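Local structure of vanadium-dependent haloperoxidase (Zobellia galactanivorans, 4CIT) at residues 328-339 with 358-367; 71-79 with 87-97. The protein probably catalyses the oxidation of iodide by hydrogen peroxide at a protein-bound vanadate cofactor. All coordinates share one frame; numbering follows the deposited sequence.

Interaction 1. Residues 328-339 with 358-367. With VO4 (vanadate ion), chain E; VO4 (vanadate ion), chain F; VO4 (vanadate ion), chain D.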
loop_
_atom_site.group_PDB
_atom_site.type_symbol
_atom_site.label_atom_id
_atom_site.label_comp_id
_atom_site.label_asym_id
_atom_site.label_seq_id
_atom_site.Cartn_x
_atom_site.Cartn_y
_atom_site.Cartn_z
ATOM N N CYS A 328 -5.571 6.038 8.440
ATOM C CA CYS A 328 -6.929 5.817 8.000
ATOM C C CYS A 328 -7.675 4.868 8.928
ATOM O O CYS A 328 -8.798 5.190 9.387
ATOM C CB CYS A 328 -6.905 5.283 6.605
ATOM S SG CYS A 328 -8.587 4.910 5.995
ATOM N N TRP A 329 -7.058 3.748 9.303
ATOM C CA TRP A 329 -7.650 2.805 10.259
ATOM C C TRP A 329 -7.878 3.411 11.672
ATOM O O TRP A 329 -8.851 3.097 12.350
ATOM C CB TRP A 329 -6.889 1.496 10.336
ATOM C CG TRP A 329 -7.564 0.405 9.586
ATOM C CD1 TRP A 329 -8.132 -0.742 10.125
ATOM C CD2 TRP A 329 -7.870 0.360 8.166
ATOM N NE1 TRP A 329 -8.757 -1.454 9.158
ATOM C CE2 TRP A 329 -8.589 -0.834 7.936
ATOM C CE3 TRP A 329 -7.587 1.190 7.098
ATOM C CZ2 TRP A 329 -9.012 -1.203 6.677
ATOM C CZ3 TRP A 329 -8.013 0.829 5.853
ATOM C CH2 TRP A 329 -8.754 -0.327 5.648
ATOM N N ASP A 330 -7.001 4.302 12.092
ATOM C CA ASP A 330 -7.170 5.129 13.295
ATOM C C ASP A 330 -8.516 5.862 13.250
ATOM O O ASP A 330 -9.317 5.849 14.222
ATOM C CB ASP A 330 -5.981 6.155 13.488
ATOM C CG ASP A 330 -6.108 6.971 14.718
ATOM O OD1 ASP A 330 -6.080 6.321 15.822
ATOM O OD2 ASP A 330 -6.387 8.194 14.628
ATOM N N GLU A 331 -8.778 6.522 12.123
ATOM C CA GLU A 331 -10.024 7.232 12.022
ATOM C C GLU A 331 -11.212 6.281 11.871
ATOM O O GLU A 331 -12.336 6.521 12.450
ATOM C CB GLU A 331 -10.018 8.170 10.821
ATOM C CG GLU A 331 -11.299 9.001 10.647
ATOM C CD GLU A 331 -11.710 9.729 11.891
ATOM O OE1 GLU A 331 -10.871 10.137 12.716
ATOM O OE2 GLU A 331 -12.950 9.857 12.131
ATOM N N LYS A 332 -11.023 5.220 11.106
ATOM C CA LYS A 332 -12.187 4.324 10.896
ATOM C C LYS A 332 -12.813 3.866 12.217
ATOM O O LYS A 332 -14.047 3.751 12.327
ATOM C CB LYS A 332 -11.834 3.073 10.043
ATOM C CG LYS A 332 -11.654 3.339 8.583
ATOM C CD LYS A 332 -11.269 2.112 7.724
ATOM C CE LYS A 332 -11.313 2.350 6.242
ATOM N NZ LYS A 332 -12.626 2.862 5.745
ATOM N N TYR A 333 -11.948 3.445 13.136
ATOM C CA TYR A 333 -12.355 2.875 14.398
ATOM C C TYR A 333 -12.593 3.940 15.478
ATOM O O TYR A 333 -13.203 3.652 16.466
ATOM C CB TYR A 333 -11.482 1.648 14.807
ATOM C CG TYR A 333 -11.733 0.494 13.956
ATOM C CD1 TYR A 333 -12.763 -0.399 14.199
ATOM C CD2 TYR A 333 -10.943 0.250 12.840
ATOM C CE1 TYR A 333 -13.023 -1.447 13.376
ATOM C CE2 TYR A 333 -11.206 -0.789 12.003
ATOM C CZ TYR A 333 -12.255 -1.687 12.252
ATOM O OH TYR A 333 -12.447 -2.782 11.454
ATOM N N ARG A 334 -12.250 5.192 15.222
ATOM C CA ARG A 334 -12.680 6.322 16.054
ATOM C C ARG A 334 -14.117 6.657 15.734
ATOM O O ARG A 334 -14.955 6.736 16.642
ATOM C CB ARG A 334 -11.758 7.524 15.877
ATOM C CG ARG A 334 -12.255 8.858 16.474
ATOM C CD ARG A 334 -11.378 10.086 16.263
ATOM N NE ARG A 334 -10.072 9.808 16.795
ATOM C CZ ARG A 334 -9.021 9.444 16.072
ATOM N NH1 ARG A 334 -9.014 9.430 14.728
ATOM N NH2 ARG A 334 -7.922 9.146 16.725
ATOM N N SER A 335 -14.447 6.869 14.468
ATOM C CA SER A 335 -15.775 7.324 14.061
ATOM C C SER A 335 -16.782 6.117 13.948
ATOM O O SER A 335 -17.997 6.289 14.148
ATOM C CB SER A 335 -15.679 8.132 12.772
ATOM O OG SER A 335 -15.112 7.395 11.736
ATOM N N ASN A 336 -16.243 4.946 13.595
ATOM C CA ASN A 336 -16.976 3.707 13.527
ATOM C C ASN A 336 -18.353 3.881 12.862
ATOM O O ASN A 336 -19.391 3.598 13.449
ATOM C CB ASN A 336 -17.098 3.136 14.936
ATOM C CG ASN A 336 -17.626 1.719 14.949
ATOM O OD1 ASN A 336 -17.294 0.888 14.116
ATOM N ND2 ASN A 336 -18.420 1.430 15.946
ATOM N N LEU A 337 -18.316 4.386 11.634
ATOM C CA LEU A 337 -19.503 4.812 10.885
ATOM C C LEU A 337 -20.102 3.758 10.020
ATOM O O LEU A 337 -19.425 3.095 9.253
ATOM C CB LEU A 337 -19.126 6.023 10.051
ATOM C CG LEU A 337 -20.304 6.768 9.400
ATOM C CD1 LEU A 337 -21.277 7.418 10.414
ATOM C CD2 LEU A 337 -19.742 7.825 8.409
ATOM N N ILE A 338 -21.440 3.677 10.075
ATOM C CA ILE A 338 -22.223 2.765 9.265
ATOM C C ILE A 338 -22.062 2.988 7.761
ATOM O O ILE A 338 -21.911 4.129 7.312
ATOM C CB ILE A 338 -23.695 2.998 9.712
ATOM C CG1 ILE A 338 -24.614 1.863 9.272
ATOM C CG2 ILE A 338 -24.178 4.382 9.283
ATOM C CD1 ILE A 338 -25.904 1.866 10.159
ATOM N N ARG A 339 -22.043 1.894 6.980
ATOM C CA ARG A 339 -21.932 1.911 5.564
ATOM C C ARG A 339 -23.258 2.232 4.896
ATOM O O ARG A 339 -24.333 1.992 5.464
ATOM C CB ARG A 339 -21.399 0.557 5.070
ATOM C CG ARG A 339 -19.988 0.324 5.471
ATOM C CD ARG A 339 -19.040 1.023 4.483
ATOM N NE ARG A 339 -17.640 0.642 4.765
ATOM C CZ ARG A 339 -16.649 0.707 3.896
ATOM N NH1 ARG A 339 -16.793 1.260 2.699
ATOM N NH2 ARG A 339 -15.428 0.351 4.281
ATOM N N THR A 358 -19.677 -4.297 -0.168
ATOM C CA THR A 358 -19.147 -3.406 0.850
ATOM C C THR A 358 -18.061 -4.117 1.612
ATOM O O THR A 358 -18.275 -5.230 2.011
ATOM C CB THR A 358 -20.278 -2.960 1.822
ATOM O OG1 THR A 358 -21.341 -2.335 1.039
ATOM C CG2 THR A 358 -19.675 -1.948 2.795
ATOM N N PRO A 359 -16.875 -3.506 1.740
ATOM C CA PRO A 359 -15.846 -4.090 2.528
ATOM C C PRO A 359 -16.118 -4.147 3.991
ATOM O O PRO A 359 -16.806 -3.307 4.543
ATOM C CB PRO A 359 -14.656 -3.201 2.237
ATOM C CG PRO A 359 -14.977 -2.483 0.968
ATOM C CD PRO A 359 -16.425 -2.276 1.107
ATOM N N PRO A 360 -15.528 -5.146 4.692
ATOM C CA PRO A 360 -15.859 -5.366 6.071
ATOM C C PRO A 360 -15.136 -4.528 7.087
ATOM O O PRO A 360 -14.386 -5.039 7.895
ATOM C CB PRO A 360 -15.506 -6.853 6.274
ATOM C CG PRO A 360 -14.334 -7.052 5.363
ATOM C CD PRO A 360 -14.600 -6.166 4.149
ATOM N N PHE A 361 -15.391 -3.230 7.096
ATOM C CA PHE A 361 -14.799 -2.326 8.029
ATOM C C PHE A 361 -15.546 -1.007 7.990
ATOM O O PHE A 361 -16.266 -0.741 6.957
ATOM C CB PHE A 361 -13.281 -2.139 7.886
ATOM C CG PHE A 361 -12.774 -2.130 6.494
ATOM C CD1 PHE A 361 -12.789 -0.976 5.750
ATOM C CD2 PHE A 361 -12.257 -3.275 5.951
ATOM C CE1 PHE A 361 -12.271 -0.920 4.491
ATOM C CE2 PHE A 361 -11.762 -3.282 4.680
ATOM C CZ PHE A 361 -11.798 -2.107 3.913
ATOM N N PRO A 362 -15.449 -0.197 9.059
ATOM C CA PRO A 362 -16.185 1.047 9.098
ATOM C C PRO A 362 -15.845 2.014 7.955
ATOM O O PRO A 362 -14.820 1.902 7.267
ATOM C CB PRO A 362 -15.825 1.646 10.448
ATOM C CG PRO A 362 -15.534 0.451 11.265
ATOM C CD PRO A 362 -14.793 -0.419 10.345
ATOM N N GLU A 363 -16.727 2.949 7.766
ATOM C CA GLU A 363 -16.809 3.786 6.558
ATOM C C GLU A 363 -15.830 4.978 6.446
ATOM O O GLU A 363 -15.409 5.308 5.306
ATOM C CB GLU A 363 -18.231 4.226 6.357
ATOM C CG GLU A 363 -18.516 4.769 4.981
ATOM C CD GLU A 363 -18.145 6.179 4.744
ATOM O OE1 GLU A 363 -18.083 7.006 5.699
ATOM O OE2 GLU A 363 -17.998 6.499 3.542
ATOM N N TYR A 364 -15.455 5.625 7.531
ATOM C CA TYR A 364 -14.880 6.975 7.408
ATOM C C TYR A 364 -13.492 7.001 8.042
ATOM O O TYR A 364 -13.384 6.634 9.178
ATOM C CB TYR A 364 -15.780 7.974 8.143
ATOM C CG TYR A 364 -15.369 9.422 8.063
ATOM C CD1 TYR A 364 -15.698 10.221 7.018
ATOM C CD2 TYR A 364 -14.585 9.986 9.088
ATOM C CE1 TYR A 364 -15.331 11.561 6.982
ATOM C CE2 TYR A 364 -14.218 11.299 9.083
ATOM C CZ TYR A 364 -14.585 12.083 8.037
ATOM O OH TYR A 364 -14.279 13.407 8.025
ATOM N N THR A 365 -12.457 7.437 7.399
ATOM C CA THR A 365 -12.383 7.876 5.986
ATOM C C THR A 365 -12.089 6.666 5.079
ATOM O O THR A 365 -11.849 5.534 5.563
ATOM C CB THR A 365 -11.226 8.891 5.844
ATOM O OG1 THR A 365 -10.088 8.336 6.546
ATOM C CG2 THR A 365 -11.631 10.267 6.340
ATOM N N SER A 366 -12.182 6.844 3.759
ATOM C CA SER A 366 -11.983 5.807 2.767
ATOM C C SER A 366 -10.502 5.452 2.588
ATOM O O SER A 366 -9.698 6.363 2.358
ATOM C CB SER A 366 -12.489 6.293 1.418
ATOM O OG SER A 366 -11.925 5.528 0.324
ATOM N N GLY A 367 -10.174 4.161 2.784
ATOM C CA GLY A 367 -8.865 3.668 2.572
ATOM C C GLY A 367 -8.296 3.938 1.197
ATOM O O GLY A 367 -7.140 4.374 1.048
HETATM O O3 VO4 E . -12.453 2.445 3.073
HETATM O O4 VO4 F . -14.097 0.808 1.521
HETATM O O2 VO4 D . -12.388 2.965 0.088
HETATM O O HOH W 1 -15.749 5.056 10.505
#
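The vanadate pocket of this PAP2-family enzyme is built in part by Lys332 and Arg339, which reach from helix 307-335 and the following turn to loop 358-367 and vanadate modelled in overlapping positions. Lys332 runs extended until chi4 (-55°) bends NZ toward three oxygens. Lys332 NZ lies 2.8 Å from Pro362 O, in that carbonyl's plane, and from Thr365 O at the same distance but tilted from its plane; it donates at 2.7 Å to vanadate O3 (chain E), which Gly367 N also grips. Ser366 OG bonds the chain D position. Arg339 clasps Phe361 O side-on: NE, at 2.9 Å, lies nearly along the C=O axis, whereas NH2 comes from above the carbonyl plane. Its NH1 and NH2 share O4 of the chain F position, NH1 at 3.0 Å, and NH1 also bonds Ile423 O. Pro359 CD and Glu363 CA sandwich the guanidinium plane and would restrict its rotation. A leucine at Arg339 would probably leave Phe361 O and vanadate without these donors. The edge of Trp329 meets the Phe361 ring face, planes 53° apart, and Glu363 OE2 bonds His424 ND1. Cations fixed by buried carbonyls thus suit a phosphate-like anion, whose negative charge they would probably stabilise.

Interaction 2. Residues 71-79 with 87-97; sequences VAAYEIVAA and LAGQLNGLTAI. With NA (sodium ion), chain G.
Polar contact between residues 71-79 of helix 59-80 and loop 87-97 rests on Glu75, whose chain bends at chi2 (-64°) to bring the carboxylate to the start of the loop. Leu87 N donates to Glu75 OE2 at 2.8 Å, nearly straight (167° at the hydrogen), on the syn side and tilted from the carboxylate plane; OE1 is bonded to Ser86 OG, so both oxygens are engaged. Apolar contacts run along the helix. Val71 CG2 meets Leu91 CD1 tip to tip at 3.9 Å, and Val71 CG1 approaches Leu94 CD2 in the same manner, the two leucines being the ends of a type II turn. Leu87 CD1 lies 3.7 Å from Tyr74 CD2, the side chains crossing at about a right angle, while Tyr74 OH bonds Asn85 O. Farther along, Ile97 CD1 rests 3.5 Å from Glu75 O and also touches Ile76 and Ala79. Near the C-terminal end of helix 59-80, Ala78 O binds sodium at 2.2 Å, with Asn81 O, Tyr84 O, two close waters and a third, longer one. Among the neighbouring helices, 108-123 packs against Ala72, Ala73 and Ile76, 307-335 against Ala73, Tyr74 and Val77, and 146-167 receives Val71 and Ile97.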
loop_
_atom_site.group_PDB
_atom_site.type_symbol
_atom_site.label_atom_id
_atom_site.label_comp_id
_atom_site.label_asym_id
_atom_site.label_seq_id
_atom_site.Cartn_x
_atom_site.Cartn_y
_atom_site.Cartn_z
ATOM N N VAL A 71 12.718 -1.237 2.939
ATOM C CA VAL A 71 13.620 -0.502 3.814
ATOM C C VAL A 71 14.936 -1.228 3.920
ATOM O O VAL A 71 16.011 -0.567 3.898
ATOM C CB VAL A 71 12.968 -0.215 5.221
ATOM C CG1 VAL A 71 13.937 0.315 6.239
ATOM C CG2 VAL A 71 11.809 0.744 5.054
ATOM N N ALA A 72 14.888 -2.564 4.132
ATOM C CA ALA A 72 16.134 -3.336 4.184
ATOM C C ALA A 72 17.051 -3.195 2.954
ATOM O O ALA A 72 18.256 -2.907 3.067
ATOM C CB ALA A 72 15.851 -4.827 4.486
ATOM N N ALA A 73 16.457 -3.350 1.774
ATOM C CA ALA A 73 17.208 -3.143 0.546
ATOM C C ALA A 73 17.715 -1.752 0.371
ATOM O O ALA A 73 18.898 -1.527 0.007
ATOM C CB ALA A 73 16.322 -3.492 -0.597
ATOM N N TYR A 74 16.866 -0.767 0.666
ATOM C CA TYR A 74 17.264 0.628 0.574
ATOM C C TYR A 74 18.400 0.937 1.487
ATOM O O TYR A 74 19.395 1.601 1.108
ATOM C CB TYR A 74 16.063 1.581 0.904
ATOM C CG TYR A 74 16.519 3.032 0.867
ATOM C CD1 TYR A 74 16.661 3.677 -0.338
ATOM C CD2 TYR A 74 16.914 3.684 2.061
ATOM C CE1 TYR A 74 17.244 4.914 -0.417
ATOM C CE2 TYR A 74 17.457 4.966 2.003
ATOM C CZ TYR A 74 17.497 5.606 0.758
ATOM O OH TYR A 74 18.010 6.884 0.678
ATOM N N GLU A 75 18.367 0.402 2.717
ATOM C CA GLU A 75 19.527 0.650 3.587
ATOM C C GLU A 75 20.881 0.161 3.019
ATOM O O GLU A 75 21.943 0.764 3.234
ATOM C CB GLU A 75 19.331 0.128 5.008
ATOM C CG GLU A 75 18.259 0.880 5.780
ATOM C CD GLU A 75 18.671 2.374 5.984
ATOM O OE1 GLU A 75 19.691 2.712 6.686
ATOM O OE2 GLU A 75 18.109 3.207 5.292
ATOM N N ILE A 76 20.863 -0.950 2.393
ATOM C CA ILE A 76 22.077 -1.492 1.683
ATOM C C ILE A 76 22.592 -0.547 0.626
ATOM O O ILE A 76 23.801 -0.172 0.591
ATOM C CB ILE A 76 21.871 -2.912 1.200
ATOM C CG1 ILE A 76 21.791 -3.875 2.378
ATOM C CG2 ILE A 76 23.055 -3.294 0.266
ATOM C CD1 ILE A 76 21.245 -5.258 1.994
ATOM N N VAL A 77 21.669 -0.065 -0.193
ATOM C CA VAL A 77 21.984 0.980 -1.139
ATOM C C VAL A 77 22.526 2.237 -0.527
ATOM O O VAL A 77 23.599 2.717 -0.954
ATOM C CB VAL A 77 20.793 1.284 -2.039
ATOM C CG1 VAL A 77 21.063 2.481 -2.923
ATOM C CG2 VAL A 77 20.502 0.100 -2.866
ATOM N N ALA A 78 21.894 2.776 0.506
ATOM C CA ALA A 78 22.320 3.989 1.195
ATOM C C ALA A 78 23.748 3.846 1.842
ATOM O O ALA A 78 24.544 4.785 1.860
ATOM C CB ALA A 78 21.353 4.384 2.240
ATOM N N ALA A 79 24.035 2.670 2.280
ATOM C CA ALA A 79 25.295 2.472 2.976
ATOM C C ALA A 79 26.459 2.516 1.975
ATOM O O ALA A 79 27.655 2.657 2.366
ATOM C CB ALA A 79 25.262 1.136 3.658
ATOM N N LEU A 87 18.046 5.845 6.184
ATOM C CA LEU A 87 16.796 6.103 6.898
ATOM C C LEU A 87 16.983 5.895 8.390
ATOM O O LEU A 87 16.066 6.112 9.204
ATOM C CB LEU A 87 15.656 5.223 6.330
ATOM C CG LEU A 87 15.165 5.752 5.002
ATOM C CD1 LEU A 87 14.249 4.725 4.405
ATOM C CD2 LEU A 87 14.501 7.129 5.149
ATOM N N ALA A 88 18.144 5.368 8.787
ATOM C CA ALA A 88 18.366 5.178 10.225
ATOM C C ALA A 88 18.357 6.583 10.872
ATOM O O ALA A 88 18.869 7.575 10.309
ATOM C CB ALA A 88 19.743 4.518 10.507
ATOM N N GLY A 89 17.691 6.716 11.993
ATOM C CA GLY A 89 17.540 7.945 12.602
ATOM C C GLY A 89 16.353 8.747 12.070
ATOM O O GLY A 89 16.013 9.822 12.626
ATOM N N GLN A 90 15.787 8.294 10.959
ATOM C CA GLN A 90 14.656 8.993 10.308
ATOM C C GLN A 90 13.320 8.229 10.484
ATOM O O GLN A 90 12.253 8.870 10.617
ATOM C CB GLN A 90 14.944 9.206 8.832
ATOM C CG GLN A 90 16.261 9.908 8.489
ATOM C CD GLN A 90 16.264 10.445 7.064
ATOM O OE1 GLN A 90 17.051 10.054 6.140
ATOM N NE2 GLN A 90 15.415 11.379 6.871
ATOM N N LEU A 91 13.354 6.930 10.466
ATOM C CA LEU A 91 12.177 6.116 10.726
ATOM C C LEU A 91 12.152 5.746 12.196
ATOM O O LEU A 91 13.240 5.457 12.789
ATOM C CB LEU A 91 12.153 4.843 9.864
ATOM C CG LEU A 91 12.244 4.962 8.367
ATOM C CD1 LEU A 91 12.077 3.688 7.582
ATOM C CD2 LEU A 91 11.229 5.949 7.924
ATOM N N ASN A 92 10.952 5.640 12.805
ATOM C CA ASN A 92 10.873 5.367 14.243
ATOM C C ASN A 92 11.544 4.092 14.713
ATOM O O ASN A 92 11.184 3.041 14.267
ATOM C CB ASN A 92 9.362 5.344 14.634
ATOM C CG ASN A 92 8.688 6.761 14.434
ATOM O OD1 ASN A 92 9.345 7.816 14.637
ATOM N ND2 ASN A 92 7.414 6.773 14.131
ATOM N N GLY A 93 12.536 4.209 15.593
ATOM C CA GLY A 93 13.243 3.049 16.158
ATOM C C GLY A 93 14.421 2.463 15.296
ATOM O O GLY A 93 15.007 1.517 15.717
ATOM N N LEU A 94 14.631 2.926 14.101
ATOM C CA LEU A 94 15.558 2.298 13.188
ATOM C C LEU A 94 16.954 2.871 13.429
ATOM O O LEU A 94 17.194 4.081 13.372
ATOM C CB LEU A 94 15.179 2.601 11.777
ATOM C CG LEU A 94 16.141 1.997 10.732
ATOM C CD1 LEU A 94 16.230 0.499 10.855
ATOM C CD2 LEU A 94 15.713 2.450 9.338
ATOM N N THR A 95 17.851 1.943 13.755
ATOM C CA THR A 95 19.288 2.211 13.867
ATOM C C THR A 95 20.123 1.707 12.720
ATOM O O THR A 95 19.656 1.010 11.806
ATOM C CB THR A 95 19.886 1.583 15.166
ATOM O OG1 THR A 95 19.766 0.160 15.097
ATOM C CG2 THR A 95 19.202 2.188 16.437
ATOM N N ALA A 96 21.385 2.110 12.726
ATOM C CA ALA A 96 22.256 1.780 11.569
ATOM C C ALA A 96 22.424 0.284 11.302
ATOM O O ALA A 96 22.690 -0.547 12.219
ATOM C CB ALA A 96 23.579 2.512 11.676
ATOM N N ILE A 97 22.330 -0.091 10.023
ATOM C CA ILE A 97 22.629 -1.484 9.616
ATOM C C ILE A 97 24.128 -1.770 9.720
ATOM O O ILE A 97 24.946 -0.851 9.676
ATOM C CB ILE A 97 22.162 -1.866 8.210
ATOM C CG1 ILE A 97 22.726 -0.963 7.121
ATOM C CG2 ILE A 97 20.582 -1.886 8.105
ATOM C CD1 ILE A 97 22.696 -1.592 5.741
HETATM NA NA NA G . 24.776 6.906 1.252
HETATM O O HOH W 2 24.447 7.232 4.102
HETATM O O HOH W 3 27.098 6.702 1.397
HETATM O O HOH W 4 25.243 9.247 1.311
#

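In the fold
Along the chain the two contacts come in series: interaction 2 closes before interaction 1 opens. Their centres stand about 32 Å apart, with nearest atoms about 13 Å apart, so neither touches the other. What joins them is helix 307-335: its earlier part, through Leu311 and Thr315, packs on helix 59-80 of interaction 2, and its last turns carry residues 328-335 of interaction 1. Both contacts set a helix against a following loop in this largely helical, single-chain protein. Interaction 1 belongs to the PAP2 superfamily part of the chain and lines the vanadate pocket; interaction 2 joins helix 59-80 to the loop that follows it, far from that pocket, and includes Ala78, one sodium ligand.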